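Local structure of protein UTR4 (Saccharomyces cerevisiae, 2G80) at residues A[140-151]-A[176-187]; A[40-48]-A[123-131]. The protein probably catalyses the enolization and then the dephosphorylation of 2,3-diketo-5-methylthiopentyl-1-phosphate to an acireductone in the methionine salvage pathway, with one magnesium ion per subunit. All coordinates share one frame; numbering follows the deposited sequence.

The two contacts are consistent with the way haloacid dehalogenase-like enzymes place the active site between a parallel sheet and a helical insertion. Contact 2 comes first along the chain and closes before contact 1 opens; helix 128-136, which begins in contact 2, leads directly to strand 140-143 of contact 1. Their centres lie about 16 Å apart and their nearest atoms about 6 Å, without touching. Helix 148-156 bridges them, since its Phe155 meets both Ile142 and Val42. Contact 1 joins the edge strand 177-179 to its neighbour, whereas contact 2 brings together the two ends of the helical region. The magnesium ion, held by Asp37, Glu39 and Asp212, lies near both.

Contact 1: residues A[140-151]-A[176-187]; sequences VFIYSSGSVKAQ and DGYFDINTSGKK
One carbonyl oxygen, Phe179 O, is hydrogen-bonded from opposite faces of its plane: Ser144 N, at 3.1 Å, continues the parallel backbone ladder, and Gln151 NE2 reaches Phe179 O at 2.9 Å. Gln151 NE2 also donates to Gly146 O at 2.8 Å. With both acceptors in the amide plane, the group is fixed in rotation, although its buried OE1, at the edge of the Tyr178 ring, has no hydrogen-bond partner. Strands 140-143 and 177-179, linked by helix 148-156, form a beta-alpha-beta crossover of the Rossmann-like HAD core. Asp180 forms a capping box with Thr183, while Asp180 OD2 accepts across the contact from Val148 N at 2.9 Å through the anti lone pair. With CG anti to the backbone N (chi1 -176°), the Tyr143 ring passes Phe179 CB and donates from OH to Gly185 O at 2.7 Å. Lys187 CG lies over one face of this ring, and a bend at chi3 (81°) returns NZ to Tyr143 O, 3.2 Å away. With a leucine in place of Tyr143, Gly185 O would probably lose this donor and the Lys187 chain its flat support. Lys187, predicted to bind substrate with Ser144 and Ser145, salt-bridges Asp37 and Glu216.

Contact 2: residues A[40-48]-A[123-131]; sequences GTVCPISFV and KAPVYADAI
Phe47 holds CG anti to its backbone N (chi1 -177°), which turns one face of its ring to Pro125, while Tyr127 keeps CG beside its own backbone N (chi1 -63°) and lays its ring against Pro44. Two proline-aromatic pairs result, one proline from each segment. Pro125 CD stands over the centre of the Phe47 ring, 3.4 Å from the centroid, in a close CH-pi contact. Pro44 CD makes a looser one, 4.1 Å from the centroid of the Tyr127 ring and displaced toward its rim. Pro125 is itself the centre of an inverse gamma turn, closed by Val126 N to Ala124 O at 2.9 Å. Segment 40-48 follows the metal ligands Asp37 and Glu39 and runs into helix 46-65, whereas 123-131 returns from the helical insertion to helix 128-136; this is consistent with the paired linkers between core and C1 cap in HAD phosphatases. The backbones are joined by Tyr127 N donating to Val42 O at 3.0 Å. Beside this bond, Val42 CB packs on Ala130 CB at 3.8 Å. Close to the metal, Thr41 OG1 hydrogen-bonds to Asp37; separately, Tyr127 has a cation-pi partner in Arg232.

Contact 1: residues A[140-151]-A[176-187]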
loop_
_atom_site.group_PDB
_atom_site.type_symbol
_atom_site.label_atom_id
_atom_site.label_comp_id
_atom_site.label_asym_id
_atom_site.label_seq_id
_atom_site.Cartn_x
_atom_site.Cartn_y
_atom_site.Cartn_z
ATOM N N VAL A 140 -9.916 -9.843 -7.413
ATOM C CA VAL A 140 -8.661 -9.166 -7.087
ATOM C C VAL A 140 -8.692 -8.660 -5.647
ATOM O O VAL A 140 -9.536 -7.847 -5.316
ATOM C CB VAL A 140 -8.411 -7.962 -8.018
ATOM C CG1 VAL A 140 -7.140 -7.145 -7.577
ATOM C CG2 VAL A 140 -8.295 -8.440 -9.475
ATOM N N PHE A 141 -7.717 -9.116 -4.857
ATOM C CA PHE A 141 -7.491 -8.737 -3.480
ATOM C C PHE A 141 -6.095 -8.133 -3.322
ATOM O O PHE A 141 -5.144 -8.544 -3.990
ATOM C CB PHE A 141 -7.648 -9.956 -2.556
ATOM C CG PHE A 141 -9.036 -10.512 -2.544
ATOM C CD1 PHE A 141 -9.932 -10.126 -1.573
ATOM C CD2 PHE A 141 -9.466 -11.377 -3.549
ATOM C CE1 PHE A 141 -11.216 -10.615 -1.553
ATOM C CE2 PHE A 141 -10.765 -11.886 -3.550
ATOM C CZ PHE A 141 -11.641 -11.513 -2.559
ATOM N N ILE A 142 -5.991 -7.150 -2.439
ATOM C CA ILE A 142 -4.729 -6.461 -2.149
ATOM C C ILE A 142 -4.228 -6.920 -0.771
ATOM O O ILE A 142 -5.046 -7.156 0.122
ATOM C CB ILE A 142 -4.922 -4.916 -2.179
ATOM C CG1 ILE A 142 -5.602 -4.449 -3.487
ATOM C CG2 ILE A 142 -3.586 -4.179 -2.022
ATOM C CD1 ILE A 142 -4.833 -4.700 -4.776
ATOM N N TYR A 143 -2.904 -7.135 -0.653
ATOM C CA TYR A 143 -2.230 -7.421 0.625
ATOM C C TYR A 143 -1.002 -6.518 0.725
ATOM O O TYR A 143 -0.091 -6.639 -0.097
ATOM C CB TYR A 143 -1.820 -8.890 0.742
ATOM C CG TYR A 143 -1.190 -9.354 2.064
ATOM C CD1 TYR A 143 -1.556 -8.795 3.311
ATOM C CD2 TYR A 143 -0.343 -10.466 2.083
ATOM C CE1 TYR A 143 -1.013 -9.275 4.524
ATOM C CE2 TYR A 143 0.171 -10.969 3.288
ATOM C CZ TYR A 143 -0.160 -10.377 4.496
ATOM O OH TYR A 143 0.385 -10.873 5.640
ATOM N N SER A 144 -0.975 -5.638 1.730
ATOM C CA SER A 144 0.123 -4.666 1.903
ATOM C C SER A 144 0.469 -4.381 3.373
ATOM O O SER A 144 -0.301 -4.699 4.241
ATOM C CB SER A 144 -0.276 -3.350 1.197
ATOM O OG SER A 144 0.802 -2.425 1.159
ATOM N N SER A 145 1.633 -3.774 3.626
ATOM C CA SER A 145 2.023 -3.318 4.996
ATOM C C SER A 145 1.174 -2.109 5.426
ATOM O O SER A 145 0.918 -1.916 6.620
ATOM C CB SER A 145 3.517 -2.968 5.082
ATOM O OG SER A 145 3.869 -1.937 4.164
ATOM N N GLY A 146 0.707 -1.319 4.459
ATOM C CA GLY A 146 -0.186 -0.197 4.739
ATOM C C GLY A 146 -1.535 -0.715 5.180
ATOM O O GLY A 146 -1.982 -1.766 4.689
ATOM N N SER A 147 -2.203 0.019 6.078
ATOM C CA SER A 147 -3.505 -0.420 6.618
ATOM C C SER A 147 -4.563 -0.414 5.503
ATOM O O SER A 147 -4.402 0.286 4.489
ATOM C CB SER A 147 -3.991 0.478 7.759
ATOM O OG SER A 147 -4.521 1.704 7.238
ATOM N N VAL A 148 -5.643 -1.135 5.742
ATOM C CA VAL A 148 -6.747 -1.263 4.778
ATOM C C VAL A 148 -7.319 0.118 4.326
ATOM O O VAL A 148 -7.573 0.340 3.137
ATOM C CB VAL A 148 -7.845 -2.205 5.349
ATOM C CG1 VAL A 148 -9.147 -2.155 4.521
ATOM C CG2 VAL A 148 -7.313 -3.650 5.421
ATOM N N LYS A 149 -7.469 1.025 5.292
ATOM C CA LYS A 149 -7.966 2.397 5.080
ATOM C C LYS A 149 -7.012 3.165 4.164
ATOM O O LYS A 149 -7.453 3.836 3.236
ATOM C CB LYS A 149 -8.155 3.090 6.444
ATOM C CG LYS A 149 -8.870 4.445 6.446
ATOM C CD LYS A 149 -9.299 4.827 7.892
ATOM C CE LYS A 149 -10.075 6.145 7.967
ATOM N NZ LYS A 149 -10.379 6.485 9.405
ATOM N N ALA A 150 -5.710 3.010 4.388
ATOM C CA ALA A 150 -4.688 3.627 3.549
ATOM C C ALA A 150 -4.654 3.081 2.118
ATOM O O ALA A 150 -4.398 3.818 1.151
ATOM C CB ALA A 150 -3.304 3.453 4.194
ATOM N N GLN A 151 -4.889 1.774 1.981
ATOM C CA GLN A 151 -4.960 1.127 0.662
ATOM C C GLN A 151 -6.168 1.654 -0.109
ATOM O O GLN A 151 -6.040 2.046 -1.261
ATOM C CB GLN A 151 -5.091 -0.388 0.824
ATOM C CG GLN A 151 -3.895 -1.093 1.466
ATOM C CD GLN A 151 -4.144 -2.575 1.714
ATOM O OE1 GLN A 151 -4.863 -3.233 0.958
ATOM N NE2 GLN A 151 -3.524 -3.114 2.751
ATOM N N ASP A 176 -11.873 -6.430 -4.828
ATOM C CA ASP A 176 -12.796 -7.232 -4.018
ATOM C C ASP A 176 -12.474 -7.292 -2.529
ATOM O O ASP A 176 -13.322 -7.696 -1.716
ATOM C CB ASP A 176 -12.925 -8.605 -4.648
ATOM C CG ASP A 176 -13.427 -8.504 -6.064
ATOM O OD1 ASP A 176 -14.613 -8.159 -6.241
ATOM O OD2 ASP A 176 -12.615 -8.652 -6.992
ATOM N N GLY A 177 -11.265 -6.888 -2.159
ATOM C CA GLY A 177 -10.879 -6.915 -0.763
ATOM C C GLY A 177 -9.463 -6.445 -0.535
ATOM O O GLY A 177 -8.684 -6.339 -1.458
ATOM N N TYR A 178 -9.167 -6.186 0.723
ATOM C CA TYR A 178 -7.910 -5.615 1.168
ATOM C C TYR A 178 -7.481 -6.352 2.405
ATOM O O TYR A 178 -8.317 -6.610 3.258
ATOM C CB TYR A 178 -8.100 -4.139 1.561
ATOM C CG TYR A 178 -8.757 -3.309 0.495
ATOM C CD1 TYR A 178 -10.154 -3.192 0.440
ATOM C CD2 TYR A 178 -8.001 -2.632 -0.456
ATOM C CE1 TYR A 178 -10.779 -2.426 -0.576
ATOM C CE2 TYR A 178 -8.615 -1.862 -1.475
ATOM C CZ TYR A 178 -10.003 -1.783 -1.521
ATOM O OH TYR A 178 -10.614 -1.043 -2.500
ATOM N N PHE A 179 -6.193 -6.641 2.508
ATOM C CA PHE A 179 -5.606 -7.272 3.674
ATOM C C PHE A 179 -4.371 -6.487 4.133
ATOM O O PHE A 179 -3.635 -5.928 3.318
ATOM C CB PHE A 179 -5.237 -8.741 3.376
ATOM C CG PHE A 179 -6.425 -9.596 3.031
ATOM C CD1 PHE A 179 -7.264 -10.071 4.028
ATOM C CD2 PHE A 179 -6.706 -9.931 1.702
ATOM C CE1 PHE A 179 -8.392 -10.864 3.713
ATOM C CE2 PHE A 179 -7.815 -10.735 1.376
ATOM C CZ PHE A 179 -8.672 -11.186 2.388
ATOM N N ASP A 180 -4.170 -6.427 5.448
ATOM C CA ASP A 180 -2.980 -5.778 6.010
ATOM C C ASP A 180 -2.367 -6.680 7.100
ATOM O O ASP A 180 -2.834 -7.811 7.351
ATOM C CB ASP A 180 -3.296 -4.306 6.446
ATOM C CG ASP A 180 -4.285 -4.201 7.630
ATOM O OD1 ASP A 180 -4.378 -5.109 8.471
ATOM O OD2 ASP A 180 -4.973 -3.171 7.745
ATOM N N ILE A 181 -1.319 -6.172 7.733
ATOM C CA ILE A 181 -0.607 -6.907 8.806
ATOM C C ILE A 181 -1.556 -7.186 9.978
ATOM O O ILE A 181 -1.493 -8.258 10.558
ATOM C CB ILE A 181 0.620 -6.130 9.333
ATOM C CG1 ILE A 181 1.599 -5.745 8.208
ATOM C CG2 ILE A 181 1.336 -6.892 10.519
ATOM C CD1 ILE A 181 1.996 -6.829 7.301
ATOM N N ASN A 182 -2.431 -6.234 10.295
ATOM C CA ASN A 182 -3.405 -6.369 11.391
ATOM C C ASN A 182 -4.507 -7.354 11.091
ATOM O O ASN A 182 -4.878 -8.101 11.975
ATOM C CB ASN A 182 -4.014 -5.004 11.786
ATOM C CG ASN A 182 -2.965 -4.025 12.369
ATOM O OD1 ASN A 182 -1.828 -4.395 12.637
ATOM N ND2 ASN A 182 -3.367 -2.777 12.570
ATOM N N THR A 183 -5.034 -7.371 9.862
ATOM C CA THR A 183 -6.104 -8.325 9.528
ATOM C C THR A 183 -5.616 -9.781 9.362
ATOM O O THR A 183 -6.349 -10.715 9.680
ATOM C CB THR A 183 -6.874 -7.925 8.249
ATOM O OG1 THR A 183 -5.998 -7.905 7.131
ATOM C CG2 THR A 183 -7.545 -6.566 8.394
ATOM N N SER A 184 -4.373 -9.942 8.891
ATOM C CA SER A 184 -3.850 -11.231 8.433
ATOM C C SER A 184 -2.547 -11.732 9.016
ATOM O O SER A 184 -2.337 -12.932 9.020
ATOM C CB SER A 184 -3.723 -11.143 6.910
ATOM O OG SER A 184 -4.955 -10.662 6.350
ATOM N N GLY A 185 -1.693 -10.842 9.512
ATOM C CA GLY A 185 -0.384 -11.211 10.082
ATOM C C GLY A 185 0.738 -10.693 9.192
ATOM O O GLY A 185 0.489 -10.021 8.171
ATOM N N LYS A 186 1.969 -11.047 9.556
ATOM C CA LYS A 186 3.176 -10.613 8.827
ATOM C C LYS A 186 3.261 -11.216 7.423
ATOM O O LYS A 186 2.902 -12.382 7.205
ATOM C CB LYS A 186 4.455 -10.895 9.642
ATOM C CG LYS A 186 4.537 -10.075 10.960
ATOM C CD LYS A 186 5.926 -10.182 11.699
ATOM C CE LYS A 186 7.061 -9.469 10.924
ATOM N NZ LYS A 186 8.430 -9.521 11.555
ATOM N N LYS A 187 3.744 -10.416 6.481
ATOM C CA LYS A 187 3.823 -10.817 5.061
ATOM C C LYS A 187 4.773 -11.968 4.725
ATOM O O LYS A 187 4.652 -12.553 3.646
ATOM C CB LYS A 187 4.151 -9.615 4.172
ATOM C CG LYS A 187 3.106 -8.524 4.207
ATOM C CD LYS A 187 3.284 -7.475 3.122
ATOM C CE LYS A 187 2.718 -7.939 1.778
ATOM N NZ LYS A 187 3.000 -6.988 0.681
HETATM O O HOH W 1 -0.710 -3.181 8.408
HETATM O O HOH W 2 3.879 -4.492 1.572
#

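Contact 2: residues A[40-48]-A[123-131]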
loop_
_atom_site.group_PDB
_atom_site.type_symbol
_atom_site.label_atom_id
_atom_site.label_comp_id
_atom_site.label_asym_id
_atom_site.label_seq_id
_atom_site.Cartn_x
_atom_site.Cartn_y
_atom_site.Cartn_z
ATOM N N GLY A 40 6.284 -1.666 -5.459
ATOM C CA GLY A 40 7.179 -2.454 -6.343
ATOM C C GLY A 40 6.447 -3.490 -7.197
ATOM O O GLY A 40 7.065 -4.208 -7.991
ATOM N N THR A 41 5.113 -3.559 -7.064
ATOM C CA THR A 41 4.288 -4.524 -7.788
ATOM C C THR A 41 3.258 -3.797 -8.681
ATOM O O THR A 41 3.277 -3.986 -9.869
ATOM C CB THR A 41 3.649 -5.491 -6.781
ATOM O OG1 THR A 41 4.700 -6.137 -6.060
ATOM C CG2 THR A 41 2.817 -6.549 -7.486
ATOM N N VAL A 42 2.349 -3.028 -8.098
ATOM C CA VAL A 42 1.377 -2.218 -8.861
ATOM C C VAL A 42 1.718 -0.700 -8.844
ATOM O O VAL A 42 1.235 0.038 -9.710
ATOM C CB VAL A 42 -0.134 -2.495 -8.441
ATOM C CG1 VAL A 42 -0.452 -3.995 -8.467
ATOM C CG2 VAL A 42 -0.490 -1.913 -7.139
ATOM N N CYS A 43 2.548 -0.273 -7.878
ATOM C CA CYS A 43 2.955 1.133 -7.716
ATOM C C CYS A 43 4.494 1.206 -7.617
ATOM O O CYS A 43 5.116 0.289 -7.027
ATOM C CB CYS A 43 2.310 1.696 -6.437
ATOM S SG CYS A 43 2.498 3.481 -6.126
ATOM N N PRO A 44 5.113 2.262 -8.216
ATOM C CA PRO A 44 6.548 2.452 -8.048
ATOM C C PRO A 44 6.929 2.535 -6.577
ATOM O O PRO A 44 6.269 3.206 -5.781
ATOM C CB PRO A 44 6.813 3.820 -8.683
ATOM C CG PRO A 44 5.738 4.005 -9.630
ATOM C CD PRO A 44 4.579 3.245 -9.165
ATOM N N ILE A 45 8.005 1.862 -6.255
ATOM C CA ILE A 45 8.542 1.824 -4.911
ATOM C C ILE A 45 8.977 3.253 -4.475
ATOM O O ILE A 45 8.932 3.580 -3.308
ATOM C CB ILE A 45 9.655 0.706 -4.872
ATOM C CG1 ILE A 45 9.828 0.094 -3.497
ATOM C CG2 ILE A 45 10.952 1.198 -5.481
ATOM C CD1 ILE A 45 10.532 -1.265 -3.593
ATOM N N SER A 46 9.328 4.112 -5.437
ATOM C CA SER A 46 9.691 5.511 -5.174
ATOM C C SER A 46 8.581 6.421 -4.613
ATOM O O SER A 46 8.900 7.492 -4.062
ATOM C CB SER A 46 10.142 6.159 -6.483
ATOM O OG SER A 46 9.045 6.274 -7.365
ATOM N N PHE A 47 7.304 6.026 -4.792
ATOM C CA PHE A 47 6.167 6.861 -4.391
ATOM C C PHE A 47 6.140 7.284 -2.920
ATOM O O PHE A 47 5.989 8.451 -2.647
ATOM C CB PHE A 47 4.830 6.182 -4.784
ATOM C CG PHE A 47 3.602 7.008 -4.476
ATOM C CD1 PHE A 47 3.486 8.318 -4.950
ATOM C CD2 PHE A 47 2.527 6.463 -3.762
ATOM C CE1 PHE A 47 2.340 9.076 -4.675
ATOM C CE2 PHE A 47 1.405 7.214 -3.504
ATOM C CZ PHE A 47 1.318 8.531 -3.952
ATOM N N VAL A 48 6.323 6.349 -2.001
ATOM C CA VAL A 48 6.284 6.645 -0.561
ATOM C C VAL A 48 7.368 7.627 -0.100
ATOM O O VAL A 48 7.056 8.567 0.619
ATOM C CB VAL A 48 6.257 5.338 0.334
ATOM C CG1 VAL A 48 6.354 5.656 1.853
ATOM C CG2 VAL A 48 4.996 4.549 0.089
ATOM N N LYS A 123 -1.530 12.020 -6.173
ATOM C CA LYS A 123 -2.206 10.988 -6.950
ATOM C C LYS A 123 -1.329 9.768 -6.934
ATOM O O LYS A 123 -0.119 9.906 -7.057
ATOM C CB LYS A 123 -2.428 11.508 -8.377
ATOM C CG LYS A 123 -3.459 12.660 -8.428
ATOM C CD LYS A 123 -3.483 13.376 -9.719
ATOM C CE LYS A 123 -4.255 14.682 -9.585
ATOM N NZ LYS A 123 -4.220 15.428 -10.863
ATOM N N ALA A 124 -1.915 8.585 -6.791
ATOM C CA ALA A 124 -1.138 7.321 -6.711
ATOM C C ALA A 124 -0.733 6.842 -8.122
ATOM O O ALA A 124 -1.606 6.527 -8.948
ATOM C CB ALA A 124 -1.916 6.254 -5.968
ATOM N N PRO A 125 0.585 6.769 -8.404
ATOM C CA PRO A 125 1.080 6.377 -9.724
ATOM C C PRO A 125 1.005 4.863 -10.037
ATOM O O PRO A 125 2.032 4.204 -10.207
ATOM C CB PRO A 125 2.540 6.878 -9.695
ATOM C CG PRO A 125 2.946 6.777 -8.305
ATOM C CD PRO A 125 1.711 6.995 -7.469
ATOM N N VAL A 126 -0.189 4.313 -10.196
ATOM C CA VAL A 126 -0.319 2.900 -10.521
ATOM C C VAL A 126 0.069 2.667 -11.974
ATOM O O VAL A 126 -0.367 3.394 -12.865
ATOM C CB VAL A 126 -1.714 2.374 -10.202
ATOM C CG1 VAL A 126 -1.871 0.884 -10.579
ATOM C CG2 VAL A 126 -2.019 2.595 -8.692
ATOM N N TYR A 127 0.850 1.615 -12.221
ATOM C CA TYR A 127 1.292 1.292 -13.584
ATOM C C TYR A 127 0.089 1.057 -14.480
ATOM O O TYR A 127 -0.872 0.403 -14.066
ATOM C CB TYR A 127 2.228 0.073 -13.621
ATOM C CG TYR A 127 3.531 0.258 -12.876
ATOM C CD1 TYR A 127 4.558 1.059 -13.398
ATOM C CD2 TYR A 127 3.762 -0.382 -11.670
ATOM C CE1 TYR A 127 5.763 1.229 -12.696
ATOM C CE2 TYR A 127 4.983 -0.223 -10.969
ATOM C CZ TYR A 127 5.970 0.563 -11.492
ATOM O OH TYR A 127 7.148 0.700 -10.810
ATOM N N ALA A 128 0.139 1.585 -15.711
ATOM C CA ALA A 128 -0.998 1.455 -16.642
ATOM C C ALA A 128 -1.498 -0.015 -16.821
ATOM O O ALA A 128 -2.688 -0.293 -16.735
ATOM C CB ALA A 128 -0.672 2.075 -17.942
ATOM N N ASP A 129 -0.570 -0.945 -16.991
ATOM C CA ASP A 129 -0.904 -2.358 -17.125
ATOM C C ASP A 129 -1.516 -2.975 -15.832
ATOM O O ASP A 129 -2.251 -3.954 -15.902
ATOM C CB ASP A 129 0.329 -3.161 -17.553
ATOM C CG ASP A 129 1.398 -3.202 -16.477
ATOM O OD1 ASP A 129 2.006 -2.140 -16.245
ATOM O OD2 ASP A 129 1.610 -4.284 -15.862
ATOM N N ALA A 130 -1.180 -2.429 -14.667
ATOM C CA ALA A 130 -1.764 -2.910 -13.390
ATOM C C ALA A 130 -3.202 -2.406 -13.267
ATOM O O ALA A 130 -4.038 -3.093 -12.697
ATOM C CB ALA A 130 -0.916 -2.480 -12.185
ATOM N N ILE A 131 -3.468 -1.193 -13.776
ATOM C CA ILE A 131 -4.823 -0.624 -13.836
ATOM C C ILE A 131 -5.723 -1.513 -14.698
ATOM O O ILE A 131 -6.831 -1.829 -14.292
ATOM C CB ILE A 131 -4.848 0.875 -14.387
ATOM C CG1 ILE A 131 -4.218 1.832 -13.370
ATOM C CG2 ILE A 131 -6.266 1.348 -14.655
ATOM C CD1 ILE A 131 -3.959 3.245 -13.929
HETATM O O HOH W 3 9.311 0.136 -8.329
#